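Local coordinates for protein probable glutathione S-transferase (Pseudomonas aeruginosa, PDB 6JWK) that probably isomerises maleylpyruvate to fumarylpyruvate, as a zeta-class member of the glutathione S-transferase superfamily, at residues Leu195-Glu198 against Ala199-Arg202; Lys22-Asp25 against Tyr26-Val29; Glu143-Leu146 against Asn147-Arg151; Pro87-Arg90 against Ala91-Leu94. All coordinates share one frame; numbering follows the deposited sequence.

Interaction 1: residues Leu195-Glu198 against Ala199-Arg202; sequences LALE and AFQR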
loop_
_atom_site.group_PDB
_atom_site.type_symbol
_atom_site.label_atom_id
_atom_site.label_comp_id
_atom_site.label_asym_id
_atom_site.label_seq_id
_atom_site.Cartn_x
_atom_site.Cartn_y
_atom_site.Cartn_z
ATOM N N LEU B 195 -14.731 -17.916 0.742
ATOM C CA LEU B 195 -15.695 -18.112 -0.375
ATOM C C LEU B 195 -16.891 -18.962 0.071
ATOM O O LEU B 195 -17.929 -18.898 -0.618
ATOM C CB LEU B 195 -15.020 -18.757 -1.571
ATOM C CG LEU B 195 -13.858 -17.954 -2.150
ATOM C CD1 LEU B 195 -13.292 -18.631 -3.378
ATOM C CD2 LEU B 195 -14.303 -16.565 -2.521
ATOM N N ALA B 196 -16.794 -19.678 1.196
ATOM C CA ALA B 196 -17.960 -20.425 1.741
ATOM C C ALA B 196 -18.933 -19.459 2.408
ATOM O O ALA B 196 -20.013 -19.884 2.786
ATOM C CB ALA B 196 -17.538 -21.477 2.728
ATOM N N LEU B 197 -18.509 -18.230 2.680
ATOM C CA LEU B 197 -19.343 -17.268 3.412
ATOM C C LEU B 197 -20.230 -16.495 2.419
ATOM O O LEU B 197 -19.728 -16.036 1.390
ATOM C CB LEU B 197 -18.448 -16.300 4.184
ATOM C CG LEU B 197 -17.590 -16.926 5.291
ATOM C CD1 LEU B 197 -16.709 -15.848 5.889
ATOM C CD2 LEU B 197 -18.459 -17.574 6.368
ATOM N N GLU B 198 -21.452 -16.185 2.832
ATOM C CA GLU B 198 -22.405 -15.390 2.024
ATOM C C GLU B 198 -21.796 -14.005 1.698
ATOM O O GLU B 198 -22.021 -13.530 0.572
ATOM C CB GLU B 198 -23.736 -15.293 2.776
ATOM C CG GLU B 198 -24.783 -14.499 2.012
ATOM C CD GLU B 198 -25.850 -13.852 2.884
ATOM O OE1 GLU B 198 -26.466 -14.576 3.711
ATOM O OE2 GLU B 198 -26.046 -12.625 2.749
ATOM N N ALA B 199 -21.137 -13.334 2.655
ATOM C CA ALA B 199 -20.591 -11.970 2.465
ATOM C C ALA B 199 -19.623 -12.004 1.271
ATOM O O ALA B 199 -19.694 -11.145 0.410
ATOM C CB ALA B 199 -19.921 -11.458 3.727
ATOM N N PHE B 200 -18.753 -12.999 1.181
ATOM C CA PHE B 200 -17.790 -13.062 0.056
ATOM C C PHE B 200 -18.498 -13.404 -1.256
ATOM O O PHE B 200 -18.130 -12.861 -2.359
ATOM C CB PHE B 200 -16.693 -14.062 0.378
ATOM C CG PHE B 200 -15.670 -13.512 1.323
ATOM C CD1 PHE B 200 -15.893 -13.524 2.688
ATOM C CD2 PHE B 200 -14.453 -13.052 0.829
ATOM C CE1 PHE B 200 -14.914 -13.035 3.550
ATOM C CE2 PHE B 200 -13.482 -12.587 1.692
ATOM C CZ PHE B 200 -13.722 -12.536 3.041
ATOM N N GLN B 201 -19.434 -14.346 -1.196
ATOM C CA GLN B 201 -20.190 -14.736 -2.412
ATOM C C GLN B 201 -20.953 -13.515 -2.971
ATOM O O GLN B 201 -20.864 -13.307 -4.182
ATOM C CB GLN B 201 -21.155 -15.878 -2.100
ATOM C CG GLN B 201 -20.478 -17.192 -1.733
ATOM C CD GLN B 201 -21.391 -18.106 -0.941
ATOM O OE1 GLN B 201 -22.534 -17.784 -0.621
ATOM N NE2 GLN B 201 -20.855 -19.222 -0.513
ATOM N N ARG B 202 -21.593 -12.700 -2.118
ATOM C CA ARG B 202 -22.288 -11.454 -2.570
ATOM C C ARG B 202 -21.298 -10.498 -3.237
ATOM O O ARG B 202 -21.674 -9.818 -4.247
ATOM C CB ARG B 202 -22.916 -10.712 -1.392
ATOM C CG ARG B 202 -24.127 -11.413 -0.808
ATOM C CD ARG B 202 -24.396 -10.882 0.591
ATOM N NE ARG B 202 -25.019 -9.586 0.480
ATOM C CZ ARG B 202 -26.339 -9.394 0.399
ATOM N NH1 ARG B 202 -26.831 -8.168 0.270
ATOM N NH2 ARG B 202 -27.171 -10.425 0.469
#
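Gln201 reaches back past the start of its own helix and gives its side-chain amide to the backbone of Leu195, NE2 donating to Leu195 O at 2.9 Å. The bond is bent, 143° at the hydrogen, with the carbonyl oxygen somewhat out of the amide plane. With CG beside the backbone N (chi1 -66°) and the chain extended beyond it, the amide is laid along the 195-197 turn, and CG passes 3.4 Å from Leu197 O. That oxygen belongs to the N-cap residue and accepts the N-H of Gln201 at 3.1 Å, nearly straight and in the carbonyl plane; Phe200 N adds a weak second bond to it. The next backbone bond runs from Arg202 N to Glu198 O at 2.8 Å. The side chains of these two residues run side by side: Glu198 OE2 lies 3.2 Å from Arg202 CD and makes a weak salt-bridge contact with NH2, the carboxylate and guanidinium planes being 47° apart. Toward the protein interior, Leu197 CD1 meets Phe200 CD1 at 4.0 Å. The buried Phe200 ring is placed in turn by Ile17 and Leu21 of helix 10-22 and by Val168 of helix 162-176. The stronger partner of Arg202 is Asp25, which binds NH1. The guanidinium is thus shared unequally, with Glu198 a weak second partner, and its charge is probably offset from two directions, while Glu198, in the first turn, puts negative charge near the positive end of the helix dipole, probably a favourable place for it.

Interaction 2: residues Lys22-Asp25 against Tyr26-Val29; sequences KGLD and YQVV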
loop_
_atom_site.group_PDB
_atom_site.type_symbol
_atom_site.label_atom_id
_atom_site.label_comp_id
_atom_site.label_asym_id
_atom_site.label_seq_id
_atom_site.Cartn_x
_atom_site.Cartn_y
_atom_site.Cartn_z
ATOM N N LYS B 22 -19.556 -5.929 6.806
ATOM C CA LYS B 22 -20.222 -4.960 7.704
ATOM C C LYS B 22 -21.749 -5.109 7.610
ATOM O O LYS B 22 -22.393 -4.611 8.505
ATOM C CB LYS B 22 -19.856 -3.519 7.318
ATOM C CG LYS B 22 -18.397 -3.152 7.550
ATOM C CD LYS B 22 -18.033 -3.028 8.999
ATOM C CE LYS B 22 -16.733 -2.282 9.236
ATOM N NZ LYS B 22 -16.239 -2.559 10.612
ATOM N N GLY B 23 -22.280 -5.683 6.528
ATOM C CA GLY B 23 -23.724 -5.750 6.216
ATOM C C GLY B 23 -24.236 -4.449 5.617
ATOM O O GLY B 23 -25.411 -4.129 5.831
ATOM N N LEU B 24 -23.398 -3.729 4.864
ATOM C CA LEU B 24 -23.721 -2.437 4.190
ATOM C C LEU B 24 -23.649 -2.584 2.661
ATOM O O LEU B 24 -23.338 -1.585 1.987
ATOM C CB LEU B 24 -22.684 -1.393 4.647
ATOM C CG LEU B 24 -22.597 -1.102 6.142
ATOM C CD1 LEU B 24 -21.376 -0.268 6.451
ATOM C CD2 LEU B 24 -23.847 -0.405 6.645
ATOM N N ASP B 25 -23.815 -3.764 2.069
ATOM C CA ASP B 25 -23.479 -3.905 0.618
ATOM C C ASP B 25 -24.638 -3.418 -0.287
ATOM O O ASP B 25 -24.419 -3.380 -1.522
ATOM C CB ASP B 25 -22.965 -5.307 0.275
ATOM C CG ASP B 25 -23.963 -6.389 0.612
ATOM O OD1 ASP B 25 -25.046 -6.375 -0.020
ATOM O OD2 ASP B 25 -23.680 -7.192 1.535
ATOM N N TYR B 26 -25.784 -2.977 0.263
ATOM C CA TYR B 26 -26.771 -2.109 -0.457
ATOM C C TYR B 26 -26.083 -0.822 -0.982
ATOM O O TYR B 26 -26.481 -0.268 -2.011
ATOM C CB TYR B 26 -27.982 -1.760 0.424
ATOM C CG TYR B 26 -27.658 -1.064 1.724
ATOM C CD1 TYR B 26 -27.426 -1.794 2.881
ATOM C CD2 TYR B 26 -27.556 0.321 1.801
ATOM C CE1 TYR B 26 -27.115 -1.170 4.079
ATOM C CE2 TYR B 26 -27.236 0.963 2.992
ATOM C CZ TYR B 26 -27.020 0.212 4.138
ATOM O OH TYR B 26 -26.713 0.817 5.325
ATOM N N GLN B 27 -25.029 -0.350 -0.327
ATOM C CA GLN B 27 -24.276 0.847 -0.771
ATOM C C GLN B 27 -23.590 0.673 -2.157
ATOM O O GLN B 27 -23.251 1.719 -2.792
ATOM C CB GLN B 27 -23.322 1.215 0.373
ATOM C CG GLN B 27 -24.055 1.524 1.678
ATOM C CD GLN B 27 -23.229 2.231 2.736
ATOM O OE1 GLN B 27 -21.987 2.288 2.705
ATOM N NE2 GLN B 27 -23.935 2.776 3.716
ATOM N N VAL B 28 -23.341 -0.544 -2.667
ATOM C CA VAL B 28 -22.570 -0.749 -3.949
ATOM C C VAL B 28 -23.368 -0.210 -5.154
ATOM O O VAL B 28 -24.546 -0.371 -5.121
ATOM C CB VAL B 28 -22.146 -2.218 -4.185
ATOM C CG1 VAL B 28 -21.500 -2.381 -5.555
ATOM C CG2 VAL B 28 -21.252 -2.733 -3.054
ATOM N N VAL B 29 -22.685 0.377 -6.156
ATOM C CA VAL B 29 -23.199 1.073 -7.374
ATOM C C VAL B 29 -22.265 0.790 -8.544
ATOM O O VAL B 29 -21.188 1.362 -8.614
ATOM C CB VAL B 29 -23.281 2.600 -7.168
ATOM C CG1 VAL B 29 -23.671 3.316 -8.455
ATOM C CG2 VAL B 29 -24.181 2.997 -6.003
HETATM O O HOH W 1 -25.984 -2.720 -3.575
#
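Gly23, the first residue beyond helix 10-22, sets its carbonyl O 3.8 Å from Tyr26 CE1. Its positive phi and two bonds back into the last turn make a Schellman motif, and the chain swings away from the helix axis here. Leu24 meets the tyrosine more fully. Its CD2 lies 3.4 Å from Tyr26 OH and its CA 3.6 Å from CE1, while Leu24 O sits over one ring face, offset toward the rim. Tyr26 CG lies between its own backbone N and carbonyl carbon (chi1 58°), which folds the ring back along the chain instead of out from it. Leu24 O also accepts the N-H of Gln27 at 3.1 Å, the donor standing 42° above the carbonyl plane. Gln27 CG packs 3.2 Å from that same oxygen, alongside the bond. Asp25 repeats the backbone pattern: its O takes the N-H of Val28 at 3.2 Å, the donor again well above the carbonyl plane. Water 1 lies 2.7 Å from Asp25 O and within hydrogen-bonding distance of Val28 O, with more acceptors around it than protons to give. The Asp25 carboxylate turns elsewhere, to Arg202. This short 3-10 turn links helix 10-22 to strand 28-30, which lies parallel to strand 2-5, completing the right-handed beta-alpha-beta crossover that opens the thioredoxin-like N-terminal domain of glutathione transferases.

Interaction 3: residues Glu143-Leu146 against Asn147-Arg151; sequences ETLL and NRHRR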
loop_
_atom_site.group_PDB
_atom_site.type_symbol
_atom_site.label_atom_id
_atom_site.label_comp_id
_atom_site.label_asym_id
_atom_site.label_seq_id
_atom_site.Cartn_x
_atom_site.Cartn_y
_atom_site.Cartn_z
ATOM N N GLU B 143 2.147 -16.732 2.270
ATOM C CA GLU B 143 1.923 -18.104 2.844
ATOM C C GLU B 143 2.668 -18.144 4.181
ATOM O O GLU B 143 2.080 -18.546 5.175
ATOM C CB GLU B 143 2.403 -19.151 1.826
ATOM C CG GLU B 143 2.372 -20.592 2.320
ATOM C CD GLU B 143 1.011 -21.269 2.233
ATOM O OE1 GLU B 143 0.047 -20.582 1.741
ATOM O OE2 GLU B 143 0.883 -22.469 2.677
ATOM N N THR B 144 3.925 -17.702 4.229
ATOM C CA THR B 144 4.751 -17.714 5.470
ATOM C C THR B 144 4.147 -16.789 6.529
ATOM O O THR B 144 4.027 -17.217 7.716
ATOM C CB THR B 144 6.219 -17.348 5.160
ATOM O OG1 THR B 144 6.655 -18.400 4.323
ATOM C CG2 THR B 144 7.113 -17.269 6.373
ATOM N N LEU B 145 3.713 -15.578 6.153
ATOM C CA LEU B 145 3.145 -14.665 7.182
ATOM C C LEU B 145 1.863 -15.292 7.744
ATOM O O LEU B 145 1.593 -15.109 8.910
ATOM C CB LEU B 145 2.868 -13.269 6.587
ATOM C CG LEU B 145 4.116 -12.497 6.160
ATOM C CD1 LEU B 145 3.683 -11.182 5.556
ATOM C CD2 LEU B 145 5.125 -12.255 7.283
ATOM N N LEU B 146 1.027 -15.872 6.889
ATOM C CA LEU B 146 -0.245 -16.497 7.332
ATOM C C LEU B 146 0.092 -17.615 8.321
ATOM O O LEU B 146 -0.469 -17.599 9.418
ATOM C CB LEU B 146 -1.040 -17.020 6.131
ATOM C CG LEU B 146 -2.334 -17.748 6.467
ATOM C CD1 LEU B 146 -3.292 -16.838 7.216
ATOM C CD2 LEU B 146 -2.972 -18.303 5.204
ATOM N N ASN B 147 1.001 -18.503 7.951
ATOM C CA ASN B 147 1.419 -19.647 8.813
ATOM C C ASN B 147 2.017 -19.184 10.133
ATOM O O ASN B 147 1.712 -19.815 11.131
ATOM C CB ASN B 147 2.454 -20.532 8.148
ATOM C CG ASN B 147 1.829 -21.387 7.081
ATOM O OD1 ASN B 147 0.671 -21.775 7.211
ATOM N ND2 ASN B 147 2.592 -21.675 6.037
ATOM N N ARG B 148 2.769 -18.081 10.170
ATOM C CA ARG B 148 3.490 -17.631 11.391
ATOM C C ARG B 148 2.674 -16.684 12.242
ATOM O O ARG B 148 2.908 -16.669 13.442
ATOM C CB ARG B 148 4.823 -16.966 11.029
ATOM C CG ARG B 148 5.693 -17.966 10.294
ATOM C CD ARG B 148 7.155 -17.783 10.466
ATOM N NE ARG B 148 7.832 -18.923 9.887
ATOM C CZ ARG B 148 9.140 -19.038 9.824
ATOM N NH1 ARG B 148 9.895 -18.104 10.370
ATOM N NH2 ARG B 148 9.685 -20.114 9.288
ATOM N N HIS B 149 1.734 -15.915 11.701
ATOM C CA HIS B 149 1.155 -14.813 12.503
ATOM C C HIS B 149 -0.364 -14.891 12.652
ATOM O O HIS B 149 -0.901 -14.037 13.363
ATOM C CB HIS B 149 1.586 -13.456 11.920
ATOM C CG HIS B 149 3.067 -13.253 11.946
ATOM N ND1 HIS B 149 3.738 -12.532 10.960
ATOM C CD2 HIS B 149 4.010 -13.653 12.833
ATOM C CE1 HIS B 149 5.041 -12.546 11.235
ATOM N NE2 HIS B 149 5.239 -13.255 12.358
ATOM N N ARG B 150 -1.046 -15.760 11.921
ATOM C CA ARG B 150 -2.522 -15.818 11.997
ATOM C C ARG B 150 -2.979 -16.003 13.447
ATOM O O ARG B 150 -2.260 -16.638 14.250
ATOM C CB ARG B 150 -3.111 -16.927 11.138
ATOM C CG ARG B 150 -2.923 -18.329 11.715
ATOM C CD ARG B 150 -3.164 -19.361 10.648
ATOM N NE ARG B 150 -4.494 -19.254 10.066
ATOM C CZ ARG B 150 -4.865 -19.851 8.939
ATOM N NH1 ARG B 150 -4.029 -20.573 8.228
ATOM N NH2 ARG B 150 -6.086 -19.705 8.504
ATOM N N ARG B 151 -4.136 -15.474 13.787
ATOM C CA ARG B 151 -4.680 -15.610 15.156
ATOM C C ARG B 151 -5.728 -16.719 15.210
ATOM O O ARG B 151 -6.088 -17.111 16.316
ATOM C CB ARG B 151 -5.213 -14.268 15.646
ATOM C CG ARG B 151 -4.135 -13.193 15.729
ATOM C CD ARG B 151 -3.248 -13.446 16.945
ATOM N NE ARG B 151 -1.875 -13.009 16.755
ATOM C CZ ARG B 151 -0.917 -13.173 17.653
ATOM N NH1 ARG B 151 -1.217 -13.781 18.798
ATOM N NH2 ARG B 151 0.326 -12.770 17.379
#
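Arg150 folds back over Leu146 at the point where helix 124-149 ends, its CB 3.2 Å from Leu146 O. CG and CD continue past the same carbonyl oxygen. NE then comes near Leu146 CD1, and CZ stands 3.8 Å from that methyl, which lies over the centre of one guanidinium face. At the tip, NH1 is 3.7 Å from Leu146 CG. The fold depends on CG sitting between the backbone N and the carbonyl carbon (chi1 75°), with a further bend at chi3. Its nitrogens also reach the following loop, where NE donates to Gly152 O and NH2 to Ala153 O, holding the guanidinium at a fixed rotation above the leucine. Arg150 N donates to Leu146 O, the last of four successive i to i+4 backbone bonds, although Arg150 itself has already left helical geometry. This is the C-terminal end of a long helix in the all-helical C-terminal domain of the glutathione transferase fold; Leu146 continues inward to Leu187 and Leu190 of helix 185-195. On another side, Leu145 CD2 passes 3.9 Å from His149 ND1, the two side chains crossing at an angle. Farther out, Thr144 CG2 lies over one face of the Arg148 guanidinium at its NE end, 3.9 Å from NE, the two side chains pointing the same way. Glu143 bends at chi2 (82°) to take the backbone N-H groups of Ala186 and Leu187 on its two carboxylate oxygens. Asn147 ND2 stays 3.9 Å from Glu143 OE2, its amide turned 86° from the carboxylate plane.

Interaction 4: residues Pro87-Arg90 against Ala91-Leu94; sequences PLHR and AQAL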
loop_
_atom_site.group_PDB
_atom_site.type_symbol
_atom_site.label_atom_id
_atom_site.label_comp_id
_atom_site.label_asym_id
_atom_site.label_seq_id
_atom_site.Cartn_x
_atom_site.Cartn_y
_atom_site.Cartn_z
ATOM N N PRO B 87 -2.327 -3.624 19.044
ATOM C CA PRO B 87 -1.290 -3.024 18.200
ATOM C C PRO B 87 -0.389 -4.008 17.471
ATOM O O PRO B 87 -0.136 -3.851 16.289
ATOM C CB PRO B 87 -0.396 -2.242 19.182
ATOM C CG PRO B 87 -1.320 -1.928 20.322
ATOM C CD PRO B 87 -2.235 -3.117 20.432
ATOM N N LEU B 88 0.020 -5.043 18.190
ATOM C CA LEU B 88 0.794 -6.128 17.579
ATOM C C LEU B 88 -0.049 -6.841 16.495
ATOM O O LEU B 88 0.478 -7.042 15.369
ATOM C CB LEU B 88 1.266 -7.097 18.658
ATOM C CG LEU B 88 1.970 -8.309 18.068
ATOM C CD1 LEU B 88 3.170 -7.850 17.282
ATOM C CD2 LEU B 88 2.374 -9.312 19.129
ATOM N N HIS B 89 -1.288 -7.211 16.791
ATOM C CA HIS B 89 -2.147 -7.967 15.850
ATOM C C HIS B 89 -2.401 -7.048 14.654
ATOM O O HIS B 89 -2.467 -7.551 13.524
ATOM C CB HIS B 89 -3.429 -8.449 16.558
ATOM C CG HIS B 89 -3.133 -9.357 17.710
ATOM N ND1 HIS B 89 -4.103 -9.768 18.589
ATOM C CD2 HIS B 89 -1.978 -9.929 18.127
ATOM C CE1 HIS B 89 -3.557 -10.529 19.526
ATOM N NE2 HIS B 89 -2.270 -10.678 19.238
ATOM N N ARG B 90 -2.560 -5.746 14.895
ATOM C CA ARG B 90 -2.804 -4.781 13.789
ATOM C C ARG B 90 -1.559 -4.732 12.877
ATOM O O ARG B 90 -1.715 -4.856 11.622
ATOM C CB ARG B 90 -3.181 -3.402 14.335
ATOM C CG ARG B 90 -3.445 -2.404 13.206
ATOM C CD ARG B 90 -4.096 -1.111 13.604
ATOM N NE ARG B 90 -3.329 -0.452 14.624
ATOM C CZ ARG B 90 -3.568 -0.517 15.929
ATOM N NH1 ARG B 90 -2.797 0.159 16.766
ATOM N NH2 ARG B 90 -4.570 -1.244 16.406
ATOM N N ALA B 91 -0.354 -4.610 13.453
ATOM C CA ALA B 91 0.908 -4.520 12.681
ATOM C C ALA B 91 1.051 -5.765 11.812
ATOM O O ALA B 91 1.405 -5.644 10.648
ATOM C CB ALA B 91 2.109 -4.330 13.579
ATOM N N GLN B 92 0.710 -6.942 12.359
ATOM C CA GLN B 92 0.805 -8.226 11.626
ATOM C C GLN B 92 -0.230 -8.284 10.496
ATOM O O GLN B 92 0.107 -8.736 9.418
ATOM C CB GLN B 92 0.661 -9.349 12.660
ATOM C CG GLN B 92 1.932 -9.496 13.484
ATOM C CD GLN B 92 1.828 -10.566 14.549
ATOM O OE1 GLN B 92 0.745 -10.877 15.047
ATOM N NE2 GLN B 92 2.986 -11.048 14.978
ATOM N N ALA B 93 -1.465 -7.878 10.749
ATOM C CA ALA B 93 -2.530 -7.885 9.711
ATOM C C ALA B 93 -2.151 -6.871 8.614
ATOM O O ALA B 93 -2.200 -7.222 7.423
ATOM C CB ALA B 93 -3.838 -7.592 10.394
ATOM N N LEU B 94 -1.700 -5.666 8.989
ATOM C CA LEU B 94 -1.299 -4.646 7.974
ATOM C C LEU B 94 -0.069 -5.103 7.204
ATOM O O LEU B 94 -0.018 -4.834 6.002
ATOM C CB LEU B 94 -1.076 -3.277 8.621
ATOM C CG LEU B 94 -2.317 -2.671 9.265
ATOM C CD1 LEU B 94 -1.963 -1.383 10.044
ATOM C CD2 LEU B 94 -3.364 -2.406 8.207
#
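Ala91, Gln92, Ala93 and Leu94 donate their backbone N-H groups in turn to the carbonyls of Pro87, Leu88, His89 and Arg90, a regular alpha-helical run whose last bond, Leu94 N to Arg90 O, measures 2.8 Å. The side chains of the same two residues lie side by side, with Arg90 CG 3.6 Å from Leu94 CD1. Arg90 CG points away from its backbone N (chi1 -180°), and a bend at chi3 brings the guanidinium back toward the chain before the helix, where NH2 donates to Pro84 O and Leu85 O. Its NE forms a salt bridge with Asp71 of the second subunit. Leu88 and Gln92 cross instead: Leu88 CD1 lies 3.9 Å from Gln92 NE2, while Gln92 OE1 probably accepts from Arg151 NH2. Ala91 CB lies 3.6 Å from Pro87 O, and Phe63 of the second subunit packs on this alanine. Pro87 and Leu94 meet Ala75 and Ala68 of that same subunit. Such packing of the first C-terminal-domain helix against the partner's N-terminal domain is typical of the glutathione transferase dimer interface.

Interactions 1 and 2 are surface turns at opposite ends of the sequence, one entering a helix and the other leaving one, and the salt bridge between Arg202 and Asp25 ties the C-terminal domain to the N-terminal one. Interactions 3 and 4 are partly buried helical runs whose centres are 12 Å apart; Arg151 and His149 both meet Gln92, which joins helices 124-149 and 87-103. Chemistry follows place: a side-chain-to-backbone amide bond and a weak salt bridge at 195-202, a water-bound 3-10 turn at 22-29, an arginine lying over a leucine at 143-151, and alanine, leucine and proline packing on the second subunit, with one arginine bridging to it, at 87-94.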